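Local coordinates for glucoamylase (Thermoanaerobacterium thermosaccharolyticum, PDB 1LF6), which hydrolyses alpha-1,4-linked glucans from their non-reducing ends, probably releasing beta-D-glucose, as a family 15 glucoamylase, and probably also cleaves isomaltose, at residues E29-A33 against A70-E74; A319-W325 against D647-N653; P324-G328 against E588-G592; Y581-K586 against E636-T642. All coordinates share one frame; numbering follows the deposited sequence.

Interaction 1. Residues E29-A33 against A70-E74; sequences EDTWA and ADVKE
Lys73 lays the aliphatic part of its side chain against the backbone of Thr31 and Trp32 and contributes the largest share of the buried surface. The chain bends at chi2 (-94°), which carries CE to 2.9 Å from Thr31 O, a tight meeting of methylene and carbonyl. The ammonium group turns to its own neighbour: NZ lies 3.0 Å from Glu74 OE1 in a salt bridge whose hydrogen bond is weak. Asp30 adds an opposite charge at longer range, while its OD2 is hydrogen-bonded to His158. Trp32 comes in with the far end of its indole. Its CZ3 touches Ala70 CB at 4.1 Å, and Val72 O lies in the ring plane at the edge, 3.8 Å from that CZ3. Ala33 points its methyl toward residues 70-74, CB resting 3.9 Å from Lys73 O. Replacing Lys73 with an alanine would strip away the chain along the Thr31 carbonyl and would probably leave a gap there and the Glu74 carboxylate without its salt-bridge mate. The loop between strands 14-16 and 39-42 packs on strand 70-80 of the N-terminal beta-sandwich, where the chain turns a corner, with strands 58-63 and 150-157 flanking it in the sheet.

Interaction 2. Residues A319-W325 against D647-N653; sequences ASLSIPW and DSASPLN
Residues Ala319 to Trp325 and Asp647 to Asn653 make a buried loop-to-loop contact that runs antiparallel and is held mainly by hydrogen bonds. It lies near the centre of the chain, on the helical-hairpin barrel of the family 15 glycosidases: one loop precedes helix 342-355, the other leads straight into helix 653-668. At that helix start Leu652 occupies the N-cap position, and Asn653 N donates to Ala319 O at 3.1 Å, nearly along the C=O axis. A water ties the same asparagine, through OD1, to Leu321 N. In the middle, two serines form a relay with a single sense. Ser650 N donates to Ser322 OG (3.2 Å, 161°), Ser322 OG to Ser320 OG (2.9 Å), and Ser320 OG to Pro651 O (2.7 Å). The last donor stands above the carbonyl plane, 53° out of it, a position Ser320 reaches with OG anti to the backbone N (chi1 179°). Pro324 CB packs on Ala649 beside this relay. At the far end Trp325 N donates to Asp647 O, and that oxygen also sits over one face of the Trp325 indole, with Ser648 CA off-centre on the same side at 4.3 Å from the six-membered ring centroid. Trp325 probably binds substrate, as in a close relative. Backbone and hydroxyl groups within the interior thus satisfy one another, and the one-way order of the relay is likely to fix the rotation of both serine hydroxyls while the indole is backed by main chain.

Interaction 3. Residues P324-G328 against E588-G592; sequences PWGDG and ELYHG
Tyr590 covers the face of the Trp325 indole remote from Asp647, holding the ring between two loops. One part of this fit is a CH-pi contact: Tyr590 CB sits 3.5 Å from the centroid of the five-membered ring of Trp325, almost straight above. With CG anti to the backbone N (chi1 170°), the tyrosine ring continues over the six-membered part of the indole, its plane inclined at 50°, and Tyr590 CD2 comes to 3.4 Å from Trp325 CZ3. Leu589 uses both branches: CD2 makes an apolar contact at the indole edge, 4.1 Å from Trp325 CD1, while CD1 packs beside the carboxylate of Asp327, 3.6 Å from OD1. In the (alpha/alpha) barrel of this family such loops between helices surround the substrate pocket, and Trp325 is probably one of its binding residues. Residues 326-328 make a 3-10 turn after it, with Gly328 N donating to Trp325 O. Polar contacts across the loops are slight: His591 NE2 gives a weak hydrogen bond to Gly328 O at 3.3 Å. The imidazole is steered by its other nitrogen: His591 ND1 donates to Leu589 O (2.9 Å), which lies in the ring plane. Tyr590 OH bonds to Asn521.

Interaction 4. Residues Y581-K586 against E636-T642; sequences YGEPSK and EQVWEDT
Tyr581 meets Gln637 and Glu636 where two loops of the (alpha/alpha) barrel come together beside the probable substrate-binding Trp325. Tyr581 O accepts from Gln637 NE2 at 3.1 Å, and the same NE2 donates to Glu636 OE2 (2.9 Å, 167°), almost in the amide plane. With both bonds made, the amide is unlikely to flip. The Tyr581 side chain crosses both at about a right angle, its ring plane inclined to carboxylate and amide, while its OH is bonded to Tyr337. Glu583 crosses the Trp639 indole at about a right angle, carboxylate and ring planes 86° apart, with OE2 3.0 Å from Trp639 CZ2; OE2 also accepts from Asp647 N, OE1 bonds to Trp325 NE1, and a water donates to OE1 and, weakly, to Gln637 OE1. Ser585 O lies in the plane of the indole at its edge, 3.3 Å from Trp639 CH2. Lys586, bent at chi2 (77°), stretches over one face of Trp639: CD sits 3.5 Å above the six-membered ring centroid, and NZ makes a cation-pi contact with the five-membered ring. Were Trp639 an alanine, the lysine chain would lose the face it lies on and would probably be freer to swing, leaving its salt bridge to Asp641 less well directed. That bridge brings Lys586 NZ to 2.9 Å from Asp641 OD1, and a water accepts from NZ at 2.7 Å and bonds to Thr642 OG1.

Overall arrangement
Interactions 1 and 2 are buried, interaction 4 partly so, and interaction 3 lies at the surface. Interaction 1 belongs to the beta-sandwich, the others to the helical barrel; Thr31, hydrogen-bonded to Gly326, and Trp32, packed on Ile323, carry the first across to the second. Interactions 2 and 3 share Trp325, whose two faces they cover, and Glu583 of interaction 4 holds its NE1. Interactions 2 and 4 are also sewn together by backbone bonding of Ala649 to Glu636. Interaction 1 relies on van der Waals contact of a lysine chain and an indole, 319-325 against 647-653 on directed hydrogen bonds, and interaction 3 on ring contacts; in interaction 4 a cation-pi contact and a cross-segment salt bridge lie toward its exposed end.

Interaction 1. Residues E29-A33 against A70-E74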
loop_
_atom_site.group_PDB
_atom_site.type_symbol
_atom_site.label_atom_id
_atom_site.label_comp_id
_atom_site.label_asym_id
_atom_site.label_seq_id
_atom_site.Cartn_x
_atom_site.Cartn_y
_atom_site.Cartn_z
ATOM N N GLU A 29 -3.157 20.024 16.612
ATOM C CA GLU A 29 -2.940 19.345 15.354
ATOM C C GLU A 29 -2.636 17.871 15.672
ATOM O O GLU A 29 -2.313 17.508 16.790
ATOM C CB GLU A 29 -1.764 19.955 14.600
ATOM C CG GLU A 29 -2.043 21.334 14.013
ATOM C CD GLU A 29 -0.848 21.910 13.276
ATOM O OE1 GLU A 29 -0.967 23.018 12.713
ATOM O OE2 GLU A 29 0.206 21.236 13.261
ATOM N N ASP A 30 -2.959 17.136 14.674
ATOM C CA ASP A 30 -3.012 15.655 14.770
ATOM C C ASP A 30 -2.086 15.116 13.692
ATOM O O ASP A 30 -1.472 15.881 12.900
ATOM C CB ASP A 30 -4.455 15.243 14.646
ATOM C CG ASP A 30 -4.886 13.909 15.133
ATOM O OD1 ASP A 30 -4.221 13.142 15.843
ATOM O OD2 ASP A 30 -6.090 13.578 14.858
ATOM N N THR A 31 -2.089 13.835 13.527
ATOM C CA THR A 31 -1.188 13.051 12.719
ATOM C C THR A 31 -1.919 11.844 12.193
ATOM O O THR A 31 -2.902 11.413 12.846
ATOM C CB THR A 31 0.037 12.662 13.585
ATOM O OG1 THR A 31 1.164 12.318 12.814
ATOM C CG2 THR A 31 -0.253 11.709 14.699
ATOM N N TRP A 32 -1.406 11.170 11.202
ATOM C CA TRP A 32 -2.089 9.929 10.767
ATOM C C TRP A 32 -1.631 8.785 11.639
ATOM O O TRP A 32 -0.720 8.888 12.452
ATOM C CB TRP A 32 -1.822 9.701 9.288
ATOM C CG TRP A 32 -2.475 10.740 8.400
ATOM C CD1 TRP A 32 -1.800 11.821 7.882
ATOM C CD2 TRP A 32 -3.839 10.881 8.047
ATOM N NE1 TRP A 32 -2.677 12.595 7.168
ATOM C CE2 TRP A 32 -3.934 12.043 7.243
ATOM C CE3 TRP A 32 -4.987 10.118 8.283
ATOM C CZ2 TRP A 32 -5.141 12.469 6.707
ATOM C CZ3 TRP A 32 -6.179 10.539 7.737
ATOM C CH2 TRP A 32 -6.245 11.705 6.962
ATOM N N ALA A 33 -2.239 7.630 11.409
ATOM C CA ALA A 33 -1.896 6.409 12.133
ATOM C C ALA A 33 -0.649 5.715 11.587
ATOM O O ALA A 33 -0.197 5.990 10.476
ATOM C CB ALA A 33 -3.082 5.438 12.102
ATOM N N ALA A 70 -8.963 9.510 2.299
ATOM C CA ALA A 70 -9.047 9.033 3.670
ATOM C C ALA A 70 -9.942 10.018 4.409
ATOM O O ALA A 70 -9.836 11.228 4.219
ATOM C CB ALA A 70 -7.666 8.992 4.300
ATOM N N ASP A 71 -10.829 9.498 5.246
ATOM C CA ASP A 71 -11.762 10.337 5.984
ATOM C C ASP A 71 -11.680 10.097 7.476
ATOM O O ASP A 71 -12.232 10.860 8.267
ATOM C CB ASP A 71 -13.188 10.045 5.524
ATOM C CG ASP A 71 -13.391 10.306 4.055
ATOM O OD1 ASP A 71 -13.760 9.361 3.328
ATOM O OD2 ASP A 71 -13.181 11.458 3.623
ATOM N N VAL A 72 -10.989 9.030 7.857
ATOM C CA VAL A 72 -10.866 8.662 9.257
ATOM C C VAL A 72 -9.419 8.395 9.653
ATOM O O VAL A 72 -8.646 7.838 8.876
ATOM C CB VAL A 72 -11.701 7.391 9.539
ATOM C CG1 VAL A 72 -11.590 6.999 11.001
ATOM C CG2 VAL A 72 -13.152 7.630 9.146
ATOM N N LYS A 73 -9.052 8.795 10.864
ATOM C CA LYS A 73 -7.697 8.569 11.339
ATOM C C LYS A 73 -7.700 7.305 12.191
ATOM O O LYS A 73 -6.836 6.438 12.039
ATOM C CB LYS A 73 -7.219 9.772 12.155
ATOM C CG LYS A 73 -5.752 9.725 12.570
ATOM C CD LYS A 73 -5.567 9.130 13.952
ATOM C CE LYS A 73 -4.120 9.253 14.416
ATOM N NZ LYS A 73 -3.942 8.803 15.824
ATOM N N GLU A 74 -8.691 7.201 13.076
ATOM C CA GLU A 74 -8.823 6.052 13.960
ATOM C C GLU A 74 -10.205 5.913 14.587
ATOM O O GLU A 74 -11.000 6.850 14.606
ATOM C CB GLU A 74 -7.829 6.130 15.115
ATOM C CG GLU A 74 -6.388 5.872 14.774
ATOM C CD GLU A 74 -5.566 5.681 16.030
ATOM O OE1 GLU A 74 -5.645 6.559 16.918
ATOM O OE2 GLU A 74 -4.850 4.657 16.132
#

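Interaction 2. Residues A319-W325 against D647-N653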
loop_
_atom_site.group_PDB
_atom_site.type_symbol
_atom_site.label_atom_id
_atom_site.label_comp_id
_atom_site.label_asym_id
_atom_site.label_seq_id
_atom_site.Cartn_x
_atom_site.Cartn_y
_atom_site.Cartn_z
ATOM N N ALA A 319 -0.015 2.351 -4.781
ATOM C CA ALA A 319 1.212 1.747 -4.271
ATOM C C ALA A 319 1.060 1.105 -2.894
ATOM O O ALA A 319 1.658 0.065 -2.622
ATOM C CB ALA A 319 2.323 2.794 -4.246
ATOM N N SER A 320 0.275 1.732 -2.026
ATOM C CA SER A 320 0.050 1.212 -0.683
ATOM C C SER A 320 -1.091 1.948 0.004
ATOM O O SER A 320 -1.182 3.175 -0.068
ATOM C CB SER A 320 1.317 1.351 0.160
ATOM O OG SER A 320 1.091 0.859 1.472
ATOM N N LEU A 321 -1.962 1.202 0.672
ATOM C CA LEU A 321 -3.079 1.823 1.364
ATOM C C LEU A 321 -2.647 2.239 2.769
ATOM O O LEU A 321 -3.259 1.853 3.756
ATOM C CB LEU A 321 -4.271 0.859 1.432
ATOM C CG LEU A 321 -5.632 1.484 1.767
ATOM C CD1 LEU A 321 -5.997 2.547 0.732
ATOM C CD2 LEU A 321 -6.692 0.395 1.797
ATOM N N SER A 322 -1.574 3.016 2.848
ATOM C CA SER A 322 -1.075 3.496 4.125
ATOM C C SER A 322 -0.393 4.842 3.948
ATOM O O SER A 322 -0.204 5.309 2.827
ATOM C CB SER A 322 -0.085 2.497 4.738
ATOM O OG SER A 322 1.105 2.390 3.971
ATOM N N ILE A 323 -0.033 5.459 5.066
ATOM C CA ILE A 323 0.645 6.745 5.070
ATOM C C ILE A 323 1.918 6.559 5.888
ATOM O O ILE A 323 1.937 6.826 7.089
ATOM C CB ILE A 323 -0.240 7.820 5.718
ATOM C CG1 ILE A 323 -1.554 7.927 4.941
ATOM C CG2 ILE A 323 0.494 9.153 5.755
ATOM C CD1 ILE A 323 -2.588 8.798 5.597
ATOM N N PRO A 324 3.001 6.096 5.243
ATOM C CA PRO A 324 4.288 5.861 5.907
ATOM C C PRO A 324 4.685 6.890 6.956
ATOM O O PRO A 324 4.576 8.098 6.740
ATOM C CB PRO A 324 5.281 5.783 4.743
ATOM C CG PRO A 324 4.591 6.515 3.633
ATOM C CD PRO A 324 3.167 6.057 3.784
ATOM N N TRP A 325 5.137 6.387 8.101
ATOM C CA TRP A 325 5.561 7.235 9.204
ATOM C C TRP A 325 4.489 8.277 9.503
ATOM O O TRP A 325 4.793 9.409 9.892
ATOM C CB TRP A 325 6.891 7.904 8.848
ATOM C CG TRP A 325 7.953 6.900 8.497
ATOM C CD1 TRP A 325 8.559 6.018 9.348
ATOM C CD2 TRP A 325 8.490 6.630 7.193
ATOM N NE1 TRP A 325 9.434 5.217 8.656
ATOM C CE2 TRP A 325 9.414 5.569 7.332
ATOM C CE3 TRP A 325 8.279 7.182 5.920
ATOM C CZ2 TRP A 325 10.128 5.047 6.246
ATOM C CZ3 TRP A 325 8.989 6.661 4.838
ATOM C CH2 TRP A 325 9.903 5.604 5.010
ATOM N N ASP A 647 8.512 1.415 10.194
ATOM C CA ASP A 647 7.240 2.107 10.062
ATOM C C ASP A 647 7.017 2.548 8.616
ATOM O O ASP A 647 6.258 3.477 8.341
ATOM C CB ASP A 647 7.160 3.322 10.985
ATOM C CG ASP A 647 5.724 3.653 11.363
ATOM O OD1 ASP A 647 5.166 2.936 12.227
ATOM O OD2 ASP A 647 5.141 4.600 10.780
ATOM N N SER A 648 7.693 1.868 7.701
ATOM C CA SER A 648 7.580 2.166 6.284
ATOM C C SER A 648 6.197 1.752 5.796
ATOM O O SER A 648 5.419 1.139 6.535
ATOM C CB SER A 648 8.654 1.403 5.510
ATOM O OG SER A 648 8.544 0.012 5.763
ATOM N N ALA A 649 5.894 2.093 4.551
ATOM C CA ALA A 649 4.608 1.756 3.969
ATOM C C ALA A 649 4.324 0.253 4.050
ATOM O O ALA A 649 5.230 -0.577 3.956
ATOM C CB ALA A 649 4.567 2.214 2.506
ATOM N N SER A 650 3.053 -0.074 4.251
ATOM C CA SER A 650 2.589 -1.458 4.296
ATOM C C SER A 650 1.063 -1.420 4.252
ATOM O O SER A 650 0.429 -0.590 4.897
ATOM C CB SER A 650 3.049 -2.162 5.567
ATOM O OG SER A 650 2.166 -1.879 6.632
ATOM N N PRO A 651 0.455 -2.301 3.452
ATOM C CA PRO A 651 1.146 -3.272 2.591
ATOM C C PRO A 651 1.776 -2.619 1.362
ATOM O O PRO A 651 1.178 -1.719 0.769
ATOM C CB PRO A 651 0.026 -4.250 2.211
ATOM C CG PRO A 651 -1.211 -3.393 2.247
ATOM C CD PRO A 651 -0.993 -2.562 3.498
ATOM N N LEU A 652 2.983 -3.048 0.988
ATOM C CA LEU A 652 3.619 -2.512 -0.218
ATOM C C LEU A 652 3.129 -3.444 -1.317
ATOM O O LEU A 652 3.586 -4.583 -1.433
ATOM C CB LEU A 652 5.154 -2.555 -0.132
ATOM C CG LEU A 652 5.883 -1.929 -1.329
ATOM C CD1 LEU A 652 5.587 -0.434 -1.384
ATOM C CD2 LEU A 652 7.379 -2.146 -1.224
ATOM N N ASN A 653 2.182 -2.958 -2.109
ATOM C CA ASN A 653 1.581 -3.759 -3.166
ATOM C C ASN A 653 2.562 -4.411 -4.128
ATOM O O ASN A 653 2.370 -5.558 -4.530
ATOM C CB ASN A 653 0.547 -2.918 -3.918
ATOM C CG ASN A 653 -0.635 -2.537 -3.033
ATOM O OD1 ASN A 653 -0.935 -3.229 -2.054
ATOM N ND2 ASN A 653 -1.315 -1.451 -3.374
HETATM O O HOH W 1 -2.505 -1.742 -0.155
#

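Interaction 3. Residues P324-G328 against E588-G592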
loop_
_atom_site.group_PDB
_atom_site.type_symbol
_atom_site.label_atom_id
_atom_site.label_comp_id
_atom_site.label_asym_id
_atom_site.label_seq_id
_atom_site.Cartn_x
_atom_site.Cartn_y
_atom_site.Cartn_z
ATOM N N PRO A 324 3.001 6.096 5.243
ATOM C CA PRO A 324 4.288 5.861 5.907
ATOM C C PRO A 324 4.685 6.890 6.956
ATOM O O PRO A 324 4.576 8.098 6.740
ATOM C CB PRO A 324 5.281 5.783 4.743
ATOM C CG PRO A 324 4.591 6.515 3.633
ATOM C CD PRO A 324 3.167 6.057 3.784
ATOM N N TRP A 325 5.137 6.387 8.101
ATOM C CA TRP A 325 5.561 7.235 9.204
ATOM C C TRP A 325 4.489 8.277 9.503
ATOM O O TRP A 325 4.793 9.409 9.892
ATOM C CB TRP A 325 6.891 7.904 8.848
ATOM C CG TRP A 325 7.953 6.900 8.497
ATOM C CD1 TRP A 325 8.559 6.018 9.348
ATOM C CD2 TRP A 325 8.490 6.630 7.193
ATOM N NE1 TRP A 325 9.434 5.217 8.656
ATOM C CE2 TRP A 325 9.414 5.569 7.332
ATOM C CE3 TRP A 325 8.279 7.182 5.920
ATOM C CZ2 TRP A 325 10.128 5.047 6.246
ATOM C CZ3 TRP A 325 8.989 6.661 4.838
ATOM C CH2 TRP A 325 9.903 5.604 5.010
ATOM N N GLY A 326 3.232 7.874 9.320
ATOM C CA GLY A 326 2.106 8.760 9.563
ATOM C C GLY A 326 2.127 9.375 10.946
ATOM O O GLY A 326 1.664 10.501 11.139
ATOM N N ASP A 327 2.663 8.633 11.911
ATOM C CA ASP A 327 2.755 9.106 13.288
ATOM C C ASP A 327 3.487 10.446 13.328
ATOM O O ASP A 327 3.176 11.312 14.149
ATOM C CB ASP A 327 3.510 8.084 14.143
ATOM C CG ASP A 327 3.652 8.521 15.587
ATOM O OD1 ASP A 327 4.490 7.935 16.305
ATOM O OD2 ASP A 327 2.923 9.446 16.010
ATOM N N GLY A 328 4.460 10.606 12.436
ATOM C CA GLY A 328 5.224 11.839 12.380
ATOM C C GLY A 328 4.775 12.782 11.277
ATOM O O GLY A 328 5.347 13.860 11.109
ATOM N N GLU A 588 13.500 6.656 16.184
ATOM C CA GLU A 588 13.109 7.843 15.428
ATOM C C GLU A 588 12.436 7.513 14.105
ATOM O O GLU A 588 12.827 6.574 13.413
ATOM C CB GLU A 588 14.327 8.724 15.170
ATOM C CG GLU A 588 15.014 9.210 16.427
ATOM C CD GLU A 588 16.287 9.961 16.121
ATOM O OE1 GLU A 588 16.206 11.021 15.463
ATOM O OE2 GLU A 588 17.369 9.489 16.529
ATOM N N LEU A 589 11.428 8.307 13.758
ATOM C CA LEU A 589 10.679 8.123 12.521
ATOM C C LEU A 589 11.327 8.896 11.374
ATOM O O LEU A 589 12.043 9.871 11.599
ATOM C CB LEU A 589 9.239 8.602 12.716
ATOM C CG LEU A 589 8.461 7.914 13.842
ATOM C CD1 LEU A 589 7.252 8.755 14.224
ATOM C CD2 LEU A 589 8.052 6.514 13.403
ATOM N N TYR A 590 11.071 8.454 10.147
ATOM C CA TYR A 590 11.624 9.110 8.965
ATOM C C TYR A 590 10.904 10.428 8.680
ATOM O O TYR A 590 9.677 10.461 8.543
ATOM C CB TYR A 590 11.502 8.199 7.739
ATOM C CG TYR A 590 11.842 8.894 6.439
ATOM C CD1 TYR A 590 13.164 9.118 6.071
ATOM C CD2 TYR A 590 10.835 9.376 5.602
ATOM C CE1 TYR A 590 13.475 9.811 4.904
ATOM C CE2 TYR A 590 11.136 10.073 4.434
ATOM C CZ TYR A 590 12.460 10.289 4.092
ATOM O OH TYR A 590 12.768 11.004 2.954
ATOM N N HIS A 591 11.673 11.511 8.586
ATOM C CA HIS A 591 11.111 12.826 8.306
ATOM C C HIS A 591 11.848 13.528 7.167
ATOM O O HIS A 591 11.735 14.743 7.001
ATOM C CB HIS A 591 11.143 13.707 9.561
ATOM C CG HIS A 591 10.153 13.303 10.612
ATOM N ND1 HIS A 591 10.329 12.201 11.423
ATOM C CD2 HIS A 591 8.967 13.848 10.972
ATOM C CE1 HIS A 591 9.293 12.085 12.237
ATOM N NE2 HIS A 591 8.453 13.072 11.983
ATOM N N GLY A 592 12.606 12.762 6.385
ATOM C CA GLY A 592 13.331 13.346 5.269
ATOM C C GLY A 592 14.786 12.928 5.157
ATOM O O GLY A 592 15.338 12.887 4.057
#

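Interaction 4. Residues Y581-K586 against E636-T642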
loop_
_atom_site.group_PDB
_atom_site.type_symbol
_atom_site.label_atom_id
_atom_site.label_comp_id
_atom_site.label_asym_id
_atom_site.label_seq_id
_atom_site.Cartn_x
_atom_site.Cartn_y
_atom_site.Cartn_z
ATOM N N TYR A 581 16.658 6.677 2.758
ATOM C CA TYR A 581 15.202 6.626 2.844
ATOM C C TYR A 581 14.681 5.632 3.892
ATOM O O TYR A 581 14.243 4.532 3.555
ATOM C CB TYR A 581 14.615 6.291 1.465
ATOM C CG TYR A 581 13.104 6.401 1.386
ATOM C CD1 TYR A 581 12.319 5.284 1.102
ATOM C CD2 TYR A 581 12.462 7.623 1.582
ATOM C CE1 TYR A 581 10.929 5.382 1.013
ATOM C CE2 TYR A 581 11.073 7.734 1.495
ATOM C CZ TYR A 581 10.315 6.605 1.211
ATOM O OH TYR A 581 8.943 6.708 1.128
ATOM N N GLY A 582 14.721 6.033 5.162
ATOM C CA GLY A 582 14.242 5.166 6.230
ATOM C C GLY A 582 14.516 5.715 7.622
ATOM O O GLY A 582 15.153 6.756 7.759
ATOM N N GLU A 583 14.048 5.019 8.658
ATOM C CA GLU A 583 14.258 5.474 10.036
ATOM C C GLU A 583 15.731 5.655 10.367
ATOM O O GLU A 583 16.542 4.747 10.153
ATOM C CB GLU A 583 13.628 4.498 11.035
ATOM C CG GLU A 583 12.121 4.620 11.128
ATOM C CD GLU A 583 11.406 3.390 10.630
ATOM O OE1 GLU A 583 10.945 3.383 9.470
ATOM O OE2 GLU A 583 11.287 2.421 11.400
ATOM N N PRO A 584 16.095 6.831 10.911
ATOM C CA PRO A 584 17.482 7.137 11.272
ATOM C C PRO A 584 17.988 6.234 12.388
ATOM O O PRO A 584 19.146 5.817 12.394
ATOM C CB PRO A 584 17.414 8.604 11.686
ATOM C CG PRO A 584 16.057 8.699 12.305
ATOM C CD PRO A 584 15.192 7.918 11.333
ATOM N N SER A 585 17.107 5.933 13.331
ATOM C CA SER A 585 17.457 5.075 14.446
ATOM C C SER A 585 16.241 4.235 14.767
ATOM O O SER A 585 15.187 4.389 14.145
ATOM C CB SER A 585 17.843 5.899 15.678
ATOM O OG SER A 585 16.723 6.589 16.201
ATOM N N LYS A 586 16.393 3.358 15.752
ATOM C CA LYS A 586 15.312 2.475 16.166
ATOM C C LYS A 586 14.195 3.249 16.870
ATOM O O LYS A 586 13.046 2.806 16.893
ATOM C CB LYS A 586 15.864 1.395 17.102
ATOM C CG LYS A 586 14.990 0.162 17.230
ATOM C CD LYS A 586 15.129 -0.749 16.021
ATOM C CE LYS A 586 14.367 -2.047 16.235
ATOM N NZ LYS A 586 14.776 -3.108 15.274
ATOM N N GLU A 636 7.263 -2.334 3.108
ATOM C CA GLU A 636 8.256 -1.896 2.149
ATOM C C GLU A 636 9.653 -2.191 2.701
ATOM O O GLU A 636 10.550 -2.607 1.963
ATOM C CB GLU A 636 8.094 -0.394 1.919
ATOM C CG GLU A 636 9.185 0.254 1.088
ATOM C CD GLU A 636 9.014 1.754 1.016
ATOM O OE1 GLU A 636 8.252 2.223 0.147
ATOM O OE2 GLU A 636 9.628 2.458 1.849
ATOM N N GLN A 637 9.822 -1.992 4.008
ATOM C CA GLN A 637 11.114 -2.200 4.655
ATOM C C GLN A 637 11.046 -2.925 5.997
ATOM O O GLN A 637 10.046 -2.830 6.707
ATOM C CB GLN A 637 11.791 -0.844 4.887
ATOM C CG GLN A 637 11.991 -0.009 3.639
ATOM C CD GLN A 637 12.623 1.334 3.942
ATOM O OE1 GLN A 637 13.621 1.415 4.660
ATOM N NE2 GLN A 637 12.049 2.394 3.392
ATOM N N VAL A 638 12.129 -3.629 6.337
ATOM C CA VAL A 638 12.255 -4.346 7.605
ATOM C C VAL A 638 13.624 -4.040 8.226
ATOM O O VAL A 638 14.575 -3.698 7.515
ATOM C CB VAL A 638 12.138 -5.891 7.429
ATOM C CG1 VAL A 638 10.765 -6.253 6.869
ATOM C CG2 VAL A 638 13.252 -6.401 6.527
ATOM N N TRP A 639 13.718 -4.165 9.550
ATOM C CA TRP A 639 14.965 -3.901 10.274
ATOM C C TRP A 639 16.012 -4.985 10.042
ATOM O O TRP A 639 15.674 -6.156 9.849
ATOM C CB TRP A 639 14.695 -3.794 11.778
ATOM C CG TRP A 639 13.836 -2.640 12.169
ATOM C CD1 TRP A 639 12.497 -2.661 12.428
ATOM C CD2 TRP A 639 14.266 -1.295 12.387
ATOM N NE1 TRP A 639 12.067 -1.412 12.803
ATOM C CE2 TRP A 639 13.135 -0.553 12.787
ATOM C CE3 TRP A 639 15.502 -0.642 12.284
ATOM C CZ2 TRP A 639 13.200 0.810 13.086
ATOM C CZ3 TRP A 639 15.563 0.719 12.582
ATOM C CH2 TRP A 639 14.416 1.426 12.978
ATOM N N GLU A 640 17.285 -4.600 10.082
ATOM C CA GLU A 640 18.375 -5.550 9.871
ATOM C C GLU A 640 18.559 -6.532 11.023
ATOM O O GLU A 640 18.883 -7.696 10.799
ATOM C CB GLU A 640 19.719 -4.836 9.684
ATOM C CG GLU A 640 19.797 -3.810 8.583
ATOM C CD GLU A 640 19.442 -2.423 9.060
ATOM O OE1 GLU A 640 20.002 -1.455 8.500
ATOM O OE2 GLU A 640 18.607 -2.296 9.981
ATOM N N ASP A 641 18.356 -6.067 12.252
ATOM C CA ASP A 641 18.565 -6.924 13.416
ATOM C C ASP A 641 17.475 -7.954 13.703
ATOM O O ASP A 641 17.771 -9.071 14.116
ATOM C CB ASP A 641 18.809 -6.055 14.666
ATOM C CG ASP A 641 17.605 -5.218 15.046
ATOM O OD1 ASP A 641 16.762 -4.947 14.169
ATOM O OD2 ASP A 641 17.511 -4.818 16.223
ATOM N N THR A 642 16.218 -7.595 13.478
ATOM C CA THR A 642 15.120 -8.519 13.765
ATOM C C THR A 642 14.339 -8.980 12.542
ATOM O O THR A 642 13.586 -9.947 12.613
ATOM C CB THR A 642 14.107 -7.882 14.713
ATOM O OG1 THR A 642 13.482 -6.781 14.041
ATOM C CG2 THR A 642 14.793 -7.390 15.986
HETATM O O HOH W 2 12.413 2.278 7.111
HETATM O O HOH W 3 12.480 -4.582 15.212
#